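Nucleoside diphosphate kinase family protein (Babesia bovis, PDB 3JS9) probably catalyses, with magnesium, the transfer of the terminal phosphate of a nucleoside triphosphate to a nucleoside diphosphate through a phosphohistidine intermediate. Local coordinates at residues T12-L25 against F113-S125. Residues are numbered along the deposited sequence; the frame is centred on the assembly and turned at random.
Sequences TYIMVKPDGVQRGL and FGVVKNFNIVHAS. With SO4 (sulfate ion), chain G; SO4 (sulfate ion), chain F.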
ATOM      1  N   THR A  12     -24.873   7.404   4.345  1.00 22.44           N
ATOM      2  CA  THR A  12     -24.789   6.289   5.253  1.00 20.83           C
ATOM      3  C   THR A  12     -23.899   6.594   6.459  1.00 20.61           C
ATOM      4  O   THR A  12     -22.941   7.382   6.377  1.00 20.82           O
ATOM      5  CB  THR A  12     -24.329   5.003   4.532  1.00 21.40           C
ATOM      6  OG1 THR A  12     -24.518   3.894   5.415  1.00 23.28           O
ATOM      7  CG2 THR A  12     -22.847   5.066   4.089  1.00 18.52           C
ATOM      8  N   TYR A  13     -24.217   5.984   7.590  1.00 19.08           N
ATOM      9  CA  TYR A  13     -23.433   6.232   8.767  1.00 18.04           C
ATOM     10  C   TYR A  13     -22.423   5.098   8.899  1.00 18.04           C
ATOM     11  O   TYR A  13     -22.794   3.911   8.870  1.00 17.82           O
ATOM     12  CB  TYR A  13     -24.329   6.358   9.990  1.00 17.49           C
ATOM     13  CG  TYR A  13     -23.531   6.490  11.253  1.00 16.79           C
ATOM     14  CD1 TYR A  13     -22.780   7.634  11.494  1.00 15.99           C
ATOM     15  CD2 TYR A  13     -23.478   5.441  12.193  1.00 15.03           C
ATOM     16  CE1 TYR A  13     -21.990   7.750  12.642  1.00 15.80           C
ATOM     17  CE2 TYR A  13     -22.699   5.552  13.346  1.00 15.01           C
ATOM     18  CZ  TYR A  13     -21.960   6.714  13.563  1.00 16.03           C
ATOM     19  OH  TYR A  13     -21.176   6.842  14.695  1.00 17.31           O
ATOM     20  N   ILE A  14     -21.146   5.457   9.006  1.00 17.13           N
ATOM     21  CA  ILE A  14     -20.076   4.464   9.121  1.00 16.71           C
ATOM     22  C   ILE A  14     -19.304   4.768  10.431  1.00 17.13           C
ATOM     23  O   ILE A  14     -18.924   5.919  10.678  1.00 15.86           O
ATOM     24  CB  ILE A  14     -19.092   4.497   7.857  1.00 16.49           C
ATOM     25  CG1 ILE A  14     -19.827   4.384   6.501  1.00 15.63           C
ATOM     26  CG2 ILE A  14     -17.894   3.502   7.995  1.00 15.14           C
ATOM     27  CD1 ILE A  14     -20.481   3.007   6.111  1.00 10.00           C
ATOM     28  N   MET A  15     -19.036   3.739  11.238  1.00 17.47           N
ATOM     29  CA  MET A  15     -18.412   3.972  12.523  1.00 18.50           C
ATOM     30  C   MET A  15     -17.282   2.984  12.851  1.00 18.88           C
ATOM     31  O   MET A  15     -17.485   1.758  12.951  1.00 20.32           O
ATOM     32  CB  MET A  15     -19.470   3.984  13.634  1.00 18.15           C
ATOM     33  CG  MET A  15     -18.887   4.261  15.024  1.00 20.07           C
ATOM     34  SD  MET A  15     -20.082   4.356  16.402  1.00 23.33           S
ATOM     35  CE  MET A  15     -20.952   2.773  16.188  1.00 14.68           C
ATOM     36  N   VAL A  16     -16.081   3.508  13.005  1.00 17.74           N
ATOM     37  CA  VAL A  16     -14.994   2.672  13.475  1.00 16.96           C
ATOM     38  C   VAL A  16     -15.254   2.455  14.963  1.00 17.57           C
ATOM     39  O   VAL A  16     -15.352   3.433  15.725  1.00 17.86           O
ATOM     40  CB  VAL A  16     -13.621   3.337  13.290  1.00 16.05           C
ATOM     41  CG1 VAL A  16     -12.505   2.377  13.728  1.00 14.39           C
ATOM     42  CG2 VAL A  16     -13.465   3.754  11.860  1.00 14.53           C
ATOM     43  N   LYS A  17     -15.337   1.188  15.371  1.00 17.12           N
ATOM     44  CA  LYS A  17     -15.702   0.849  16.733  1.00 16.91           C
ATOM     45  C   LYS A  17     -14.429   0.751  17.563  1.00 17.23           C
ATOM     46  O   LYS A  17     -13.323   0.814  17.008  1.00 16.97           O
ATOM     47  CB  LYS A  17     -16.431  -0.480  16.757  1.00 16.53           C
ATOM     48  CG  LYS A  17     -17.758  -0.542  16.021  1.00 18.46           C
ATOM     49  CD  LYS A  17     -18.210  -1.980  16.122  1.00 19.26           C
ATOM     50  CE  LYS A  17     -19.344  -2.323  15.223  1.00 20.13           C
ATOM     51  NZ  LYS A  17     -19.601  -3.783  15.492  1.00 19.18           N
ATOM     52  N   PRO A  18     -14.572   0.567  18.896  1.00 17.21           N
ATOM     53  CA  PRO A  18     -13.359   0.612  19.724  1.00 17.30           C
ATOM     54  C   PRO A  18     -12.244  -0.342  19.311  1.00 18.05           C
ATOM     55  O   PRO A  18     -11.065   0.013  19.468  1.00 19.11           O
ATOM     56  CB  PRO A  18     -13.882   0.276  21.129  1.00 17.02           C
ATOM     57  CG  PRO A  18     -15.276   0.859  21.131  1.00 15.79           C
ATOM     58  CD  PRO A  18     -15.806   0.605  19.719  1.00 16.70           C
ATOM     59  N   ASP A  19     -12.583  -1.543  18.827  1.00 17.80           N
ATOM     60  CA  ASP A  19     -11.562  -2.506  18.430  1.00 17.23           C
ATOM     61  C   ASP A  19     -10.833  -1.969  17.186  1.00 17.29           C
ATOM     62  O   ASP A  19      -9.596  -2.048  17.099  1.00 17.69           O
ATOM     63  CB  ASP A  19     -12.151  -3.922  18.234  1.00 17.28           C
ATOM     64  CG  ASP A  19     -13.367  -3.939  17.293  1.00 18.54           C
ATOM     65  OD1 ASP A  19     -14.278  -3.103  17.481  1.00 20.68           O
ATOM     66  OD2 ASP A  19     -13.410  -4.763  16.359  1.00 16.92           O
ATOM     67  N   GLY A  20     -11.581  -1.376  16.243  1.00 17.05           N
ATOM     68  CA  GLY A  20     -10.962  -0.661  15.110  1.00 16.13           C
ATOM     69  C   GLY A  20      -9.930   0.374  15.583  1.00 16.49           C
ATOM     70  O   GLY A  20      -8.797   0.449  15.062  1.00 16.64           O
ATOM     71  N   VAL A  21     -10.299   1.154  16.601  1.00 15.18           N
ATOM     72  CA  VAL A  21      -9.462   2.253  17.027  1.00 14.28           C
ATOM     73  C   VAL A  21      -8.213   1.756  17.723  1.00 14.69           C
ATOM     74  O   VAL A  21      -7.112   2.246  17.439  1.00 14.39           O
ATOM     75  CB  VAL A  21     -10.214   3.251  17.930  1.00 14.54           C
ATOM     76  CG1 VAL A  21      -9.243   4.276  18.549  1.00 12.33           C
ATOM     77  CG2 VAL A  21     -11.368   3.948  17.142  1.00 12.94           C
ATOM     78  N   GLN A  22      -8.379   0.771  18.607  1.00 14.97           N
ATOM     79  CA  GLN A  22      -7.254   0.172  19.345  1.00 15.66           C
ATOM     80  C   GLN A  22      -6.272  -0.488  18.392  1.00 15.28           C
ATOM     81  O   GLN A  22      -5.073  -0.568  18.665  1.00 15.17           O
ATOM     82  CB  GLN A  22      -7.738  -0.867  20.378  1.00 15.85           C
ATOM     83  CG  GLN A  22      -8.584  -0.288  21.480  1.00 15.84           C
ATOM     84  CD  GLN A  22      -7.761   0.263  22.646  1.00 16.74           C
ATOM     85  OE1 GLN A  22      -6.528   0.102  22.718  1.00 18.55           O
ATOM     86  NE2 GLN A  22      -8.448   0.906  23.574  1.00 13.79           N
ATOM     87  N   ARG A  23      -6.777  -0.964  17.270  1.00 14.57           N
ATOM     88  CA  ARG A  23      -5.904  -1.671  16.365  1.00 14.33           C
ATOM     89  C   ARG A  23      -5.225  -0.764  15.345  1.00 14.02           C
ATOM     90  O   ARG A  23      -4.487  -1.266  14.469  1.00 14.55           O
ATOM     91  CB  ARG A  23      -6.653  -2.835  15.701  1.00 14.49           C
ATOM     92  CG  ARG A  23      -6.855  -4.026  16.662  1.00 15.49           C
ATOM     93  CD  ARG A  23      -7.724  -5.137  16.054  1.00 15.10           C
ATOM     94  NE  ARG A  23      -7.025  -5.848  14.981  1.00 14.51           N
ATOM     95  CZ  ARG A  23      -7.625  -6.635  14.086  1.00 13.49           C
ATOM     96  NH1 ARG A  23      -8.944  -6.847  14.123  1.00  9.42           N
ATOM     97  NH2 ARG A  23      -6.894  -7.256  13.182  1.00 13.67           N
ATOM     98  N   GLY A  24      -5.446   0.545  15.460  1.00 13.01           N
ATOM     99  CA  GLY A  24      -4.914   1.504  14.507  1.00 13.34           C
ATOM    100  C   GLY A  24      -5.503   1.444  13.078  1.00 13.94           C
ATOM    101  O   GLY A  24      -4.789   1.672  12.101  1.00 12.68           O
ATOM    102  N   LEU A  25      -6.804   1.201  12.945  1.00 14.67           N
ATOM    103  CA  LEU A  25      -7.434   1.104  11.590  1.00 15.54           C
ATOM    104  C   LEU A  25      -8.296   2.285  11.137  1.00 15.96           C
ATOM    105  O   LEU A  25      -8.968   2.205  10.081  1.00 17.23           O
ATOM    106  CB  LEU A  25      -8.234  -0.204  11.452  1.00 15.23           C
ATOM    107  CG  LEU A  25      -7.332  -1.459  11.534  1.00 16.99           C
ATOM    108  CD1 LEU A  25      -8.048  -2.682  12.116  1.00 13.98           C
ATOM    109  CD2 LEU A  25      -6.673  -1.771  10.167  1.00 14.95           C
ATOM    110  N   PHE A 113      -9.338  -7.781   7.966  1.00 13.63           N
ATOM    111  CA  PHE A 113      -8.843  -7.447   9.305  1.00 14.28           C
ATOM    112  C   PHE A 113      -9.500  -8.135  10.513  1.00 14.44           C
ATOM    113  O   PHE A 113      -8.981  -8.042  11.621  1.00 14.13           O
ATOM    114  CB  PHE A 113      -8.896  -5.939   9.544  1.00 14.12           C
ATOM    115  CG  PHE A 113      -8.123  -5.130   8.546  1.00 14.46           C
ATOM    116  CD1 PHE A 113      -6.725  -5.232   8.477  1.00 13.98           C
ATOM    117  CD2 PHE A 113      -8.784  -4.228   7.716  1.00 13.02           C
ATOM    118  CE1 PHE A 113      -6.000  -4.477   7.541  1.00 15.22           C
ATOM    119  CE2 PHE A 113      -8.080  -3.467   6.773  1.00 14.30           C
ATOM    120  CZ  PHE A 113      -6.670  -3.594   6.681  1.00 12.69           C
ATOM    121  N   GLY A 114     -10.647  -8.773  10.321  1.00 14.58           N
ATOM    122  CA  GLY A 114     -11.411  -9.240  11.452  1.00 14.93           C
ATOM    123  C   GLY A 114     -11.372 -10.744  11.595  1.00 16.74           C
ATOM    124  O   GLY A 114     -11.070 -11.481  10.638  1.00 16.20           O
ATOM    125  N   VAL A 115     -11.683 -11.217  12.806  1.00 17.77           N
ATOM    126  CA  VAL A 115     -11.695 -12.662  13.076  1.00 17.86           C
ATOM    127  C   VAL A 115     -13.051 -13.159  13.608  1.00 18.51           C
ATOM    128  O   VAL A 115     -13.573 -14.138  13.114  1.00 18.46           O
ATOM    129  CB  VAL A 115     -10.532 -12.997  14.018  1.00 18.48           C
ATOM    130  CG1 VAL A 115     -10.465 -14.514  14.345  1.00 16.13           C
ATOM    131  CG2 VAL A 115      -9.229 -12.433  13.403  1.00 15.94           C
ATOM    132  N   VAL A 116     -13.616 -12.463  14.593  1.00 19.48           N
ATOM    133  CA  VAL A 116     -14.863 -12.888  15.264  1.00 20.33           C
ATOM    134  C   VAL A 116     -15.863 -11.738  15.198  1.00 22.22           C
ATOM    135  O   VAL A 116     -15.455 -10.561  15.153  1.00 21.80           O
ATOM    136  CB  VAL A 116     -14.628 -13.332  16.763  1.00 20.22           C
ATOM    137  CG1 VAL A 116     -13.626 -14.507  16.860  1.00 18.29           C
ATOM    138  CG2 VAL A 116     -14.138 -12.171  17.643  1.00 18.42           C
ATOM    139  N   LYS A 117     -17.162 -12.049  15.190  1.00 24.11           N
ATOM    140  CA  LYS A 117     -18.156 -10.965  15.074  1.00 26.09           C
ATOM    141  C   LYS A 117     -18.192  -9.959  16.237  1.00 25.64           C
ATOM    142  O   LYS A 117     -18.483  -8.785  16.019  1.00 25.85           O
ATOM    143  CB  LYS A 117     -19.558 -11.450  14.668  1.00 26.88           C
ATOM    144  CG  LYS A 117     -20.266 -12.316  15.634  1.00 31.72           C
ATOM    145  CD  LYS A 117     -21.577 -12.803  14.991  1.00 40.69           C
ATOM    146  CE  LYS A 117     -22.581 -11.640  14.746  1.00 43.78           C
ATOM    147  NZ  LYS A 117     -23.478 -11.321  15.920  1.00 45.01           N
ATOM    148  N   ASN A 118     -17.847 -10.389  17.447  1.00 25.11           N
ATOM    149  CA  ASN A 118     -17.811  -9.455  18.578  1.00 24.79           C
ATOM    150  C   ASN A 118     -16.838  -8.305  18.339  1.00 24.40           C
ATOM    151  O   ASN A 118     -16.947  -7.249  18.994  1.00 24.73           O
ATOM    152  CB  ASN A 118     -17.399 -10.178  19.858  1.00 24.85           C
ATOM    153  CG  ASN A 118     -18.582 -10.722  20.635  1.00 27.66           C
ATOM    154  OD1 ASN A 118     -19.738 -10.689  20.171  1.00 25.27           O
ATOM    155  ND2 ASN A 118     -18.298 -11.215  21.854  1.00 30.02           N
ATOM    156  N   PHE A 119     -15.865  -8.535  17.438  1.00 22.75           N
ATOM    157  CA  PHE A 119     -14.772  -7.590  17.191  1.00 20.79           C
ATOM    158  C   PHE A 119     -14.621  -7.357  15.702  1.00 19.78           C
ATOM    159  O   PHE A 119     -13.575  -7.623  15.109  1.00 18.86           O
ATOM    160  CB  PHE A 119     -13.469  -8.094  17.819  1.00 20.01           C
ATOM    161  CG  PHE A 119     -13.509  -8.161  19.312  1.00 20.63           C
ATOM    162  CD1 PHE A 119     -13.670  -7.003  20.079  1.00 21.77           C
ATOM    163  CD2 PHE A 119     -13.387  -9.389  19.980  1.00 22.17           C
ATOM    164  CE1 PHE A 119     -13.690  -7.057  21.499  1.00 20.20           C
ATOM    165  CE2 PHE A 119     -13.401  -9.457  21.392  1.00 19.42           C
ATOM    166  CZ  PHE A 119     -13.546  -8.296  22.147  1.00 19.45           C
ATOM    167  N   ASN A 120     -15.686  -6.840  15.098  1.00 19.81           N
ATOM    168  CA  ASN A 120     -15.731  -6.728  13.662  1.00 19.11           C
ATOM    169  C   ASN A 120     -15.479  -5.318  13.150  1.00 19.00           C
ATOM    170  O   ASN A 120     -15.982  -4.912  12.074  1.00 18.78           O
ATOM    171  CB  ASN A 120     -17.008  -7.354  13.121  1.00 19.90           C
ATOM    172  CG  ASN A 120     -18.266  -6.632  13.565  1.00 21.61           C
ATOM    173  OD1 ASN A 120     -18.241  -5.749  14.450  1.00 21.85           O
ATOM    174  ND2 ASN A 120     -19.386  -7.002  12.940  1.00 19.25           N
ATOM    175  N   ILE A 121     -14.674  -4.593  13.940  1.00 18.27           N
ATOM    176  CA  ILE A 121     -13.947  -3.401  13.503  1.00 18.03           C
ATOM    177  C   ILE A 121     -14.801  -2.139  13.293  1.00 18.67           C
ATOM    178  O   ILE A 121     -14.412  -1.038  13.732  1.00 18.50           O
ATOM    179  CB  ILE A 121     -13.161  -3.607  12.156  1.00 17.80           C
ATOM    180  CG1 ILE A 121     -12.399  -4.950  12.091  1.00 17.45           C
ATOM    181  CG2 ILE A 121     -12.290  -2.366  11.840  1.00 15.55           C
ATOM    182  CD1 ILE A 121     -11.464  -5.138  13.138  1.00 18.67           C
ATOM    183  N   VAL A 122     -15.922  -2.289  12.583  1.00 18.55           N
ATOM    184  CA  VAL A 122     -16.551  -1.135  11.979  1.00 19.28           C
ATOM    185  C   VAL A 122     -18.043  -1.378  11.815  1.00 19.93           C
ATOM    186  O   VAL A 122     -18.465  -2.516  11.586  1.00 20.90           O
ATOM    187  CB  VAL A 122     -15.907  -0.834  10.586  1.00 18.89           C
ATOM    188  CG1 VAL A 122     -16.258  -1.957   9.589  1.00 19.28           C
ATOM    189  CG2 VAL A 122     -16.382   0.507  10.038  1.00 16.96           C
ATOM    190  N   HIS A 123     -18.835  -0.314  11.919  1.00 19.82           N
ATOM    191  CA  HIS A 123     -20.274  -0.410  11.691  1.00 19.71           C
ATOM    192  C   HIS A 123     -20.604   0.290  10.385  1.00 18.79           C
ATOM    193  O   HIS A 123     -20.074   1.378  10.120  1.00 19.29           O
ATOM    194  CB  HIS A 123     -21.085   0.243  12.850  1.00 19.60           C
ATOM    195  CG  HIS A 123     -22.472   0.642  12.447  1.00 20.91           C
ATOM    196  ND1 HIS A 123     -23.558  -0.195  12.593  1.00 22.01           N
ATOM    197  CD2 HIS A 123     -22.933   1.741  11.797  1.00 20.75           C
ATOM    198  CE1 HIS A 123     -24.633   0.381  12.076  1.00 22.09           C
ATOM    199  NE2 HIS A 123     -24.282   1.559  11.596  1.00 22.19           N
ATOM    200  N   ALA A 124     -21.490  -0.297   9.595  1.00 18.20           N
ATOM    201  CA  ALA A 124     -22.093   0.430   8.464  1.00 19.03           C
ATOM    202  C   ALA A 124     -23.586   0.369   8.565  1.00 19.67           C
ATOM    203  O   ALA A 124     -24.113  -0.611   9.020  1.00 20.39           O
ATOM    204  CB  ALA A 124     -21.627  -0.143   7.100  1.00 18.39           C
ATOM    205  N   SER A 125     -24.285   1.401   8.119  1.00 21.26           N
ATOM    206  CA  SER A 125     -25.759   1.415   8.191  1.00 21.78           C
ATOM    207  C   SER A 125     -26.296   0.245   7.392  1.00 22.62           C
ATOM    208  O   SER A 125     -25.770  -0.079   6.319  1.00 22.69           O
ATOM    209  CB  SER A 125     -26.357   2.719   7.624  1.00 21.21           C
ATOM    210  OG  SER A 125     -26.133   3.789   8.497  1.00 21.03           O
TER
HETATM  211  S   SO4 G 152     -22.998  -3.247  14.335  1.00 60.59           S
HETATM  212  O1  SO4 G 152     -23.122  -3.114  12.875  1.00 60.29           O
HETATM  213  O2  SO4 G 152     -24.194  -3.888  14.829  1.00 62.06           O
HETATM  214  O3  SO4 G 152     -22.828  -2.005  15.109  1.00 60.65           O
HETATM  215  O4  SO4 G 152     -21.845  -4.089  14.527  1.00 62.46           O
HETATM  216  S   SO4 F 151      -3.255  -5.445  14.353  1.00109.27           S
HETATM  217  O1  SO4 F 151      -4.312  -6.438  14.525  1.00108.32           O
HETATM  218  O2  SO4 F 151      -3.869  -4.192  13.909  1.00107.83           O
HETATM  219  O3  SO4 F 151      -2.503  -5.236  15.600  1.00107.67           O
HETATM  220  O4  SO4 F 151      -2.341  -5.933  13.321  1.00108.54           O
HETATM  221  O   HOH W   1     -23.867   1.332   4.757  1.00 10.26           O
HETATM  222  O   HOH W   2     -16.933  -4.531  17.389  1.00 25.61           O
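Tyr-13 N bonds Ser-125 OG, which Glu-134 also holds, just beyond the paired residues of strands 12-16 and 122-124, antiparallel neighbours in the four-stranded ferredoxin-like sheet of nucleoside diphosphate kinases; the two strands exemplify how such a sheet presents the predicted phosphohistidine, His-123. Strand 122-124 is outermost on its side within this chain. On one face Ile-14 CD1 lies 3.5 Å from Ala-124 CB; the Met-15 and His-123 side chains share the other, their backbones bonded both ways, Met-15 N to His-123 O and His-123 N to Met-15 O (2.7 Å). In His-123, chi1 158° carries the ring out along this face and chi2 92° points ND1 at a sulfate; NE2 is hydrogen-bonded to Glu-134. The sulfur lies at the imidazole edge, in its plane; the ion, probably from the crystallisation liquor, may mimic a transferred phosphate. Lys-17, extended beyond CG, brings NZ to this sulfate and to an in-plane lone pair of Asn-120 OD1 (2.6 Å); both residues are predicted to bind ATP. Ile-121, at positive phi, is held at N by Asp-19 OD2 (2.7 Å) and at O by Lys-17 N (2.9 Å). Arg-23 NH1 and NH2 both donate to Phe-113 O, near the guanidinium plane, while NE and NH2 share O1 of a second sulfate. Leu-25 CD2 sits 3.7 Å from the Phe-113 ring centroid, a CH-pi contact over the face.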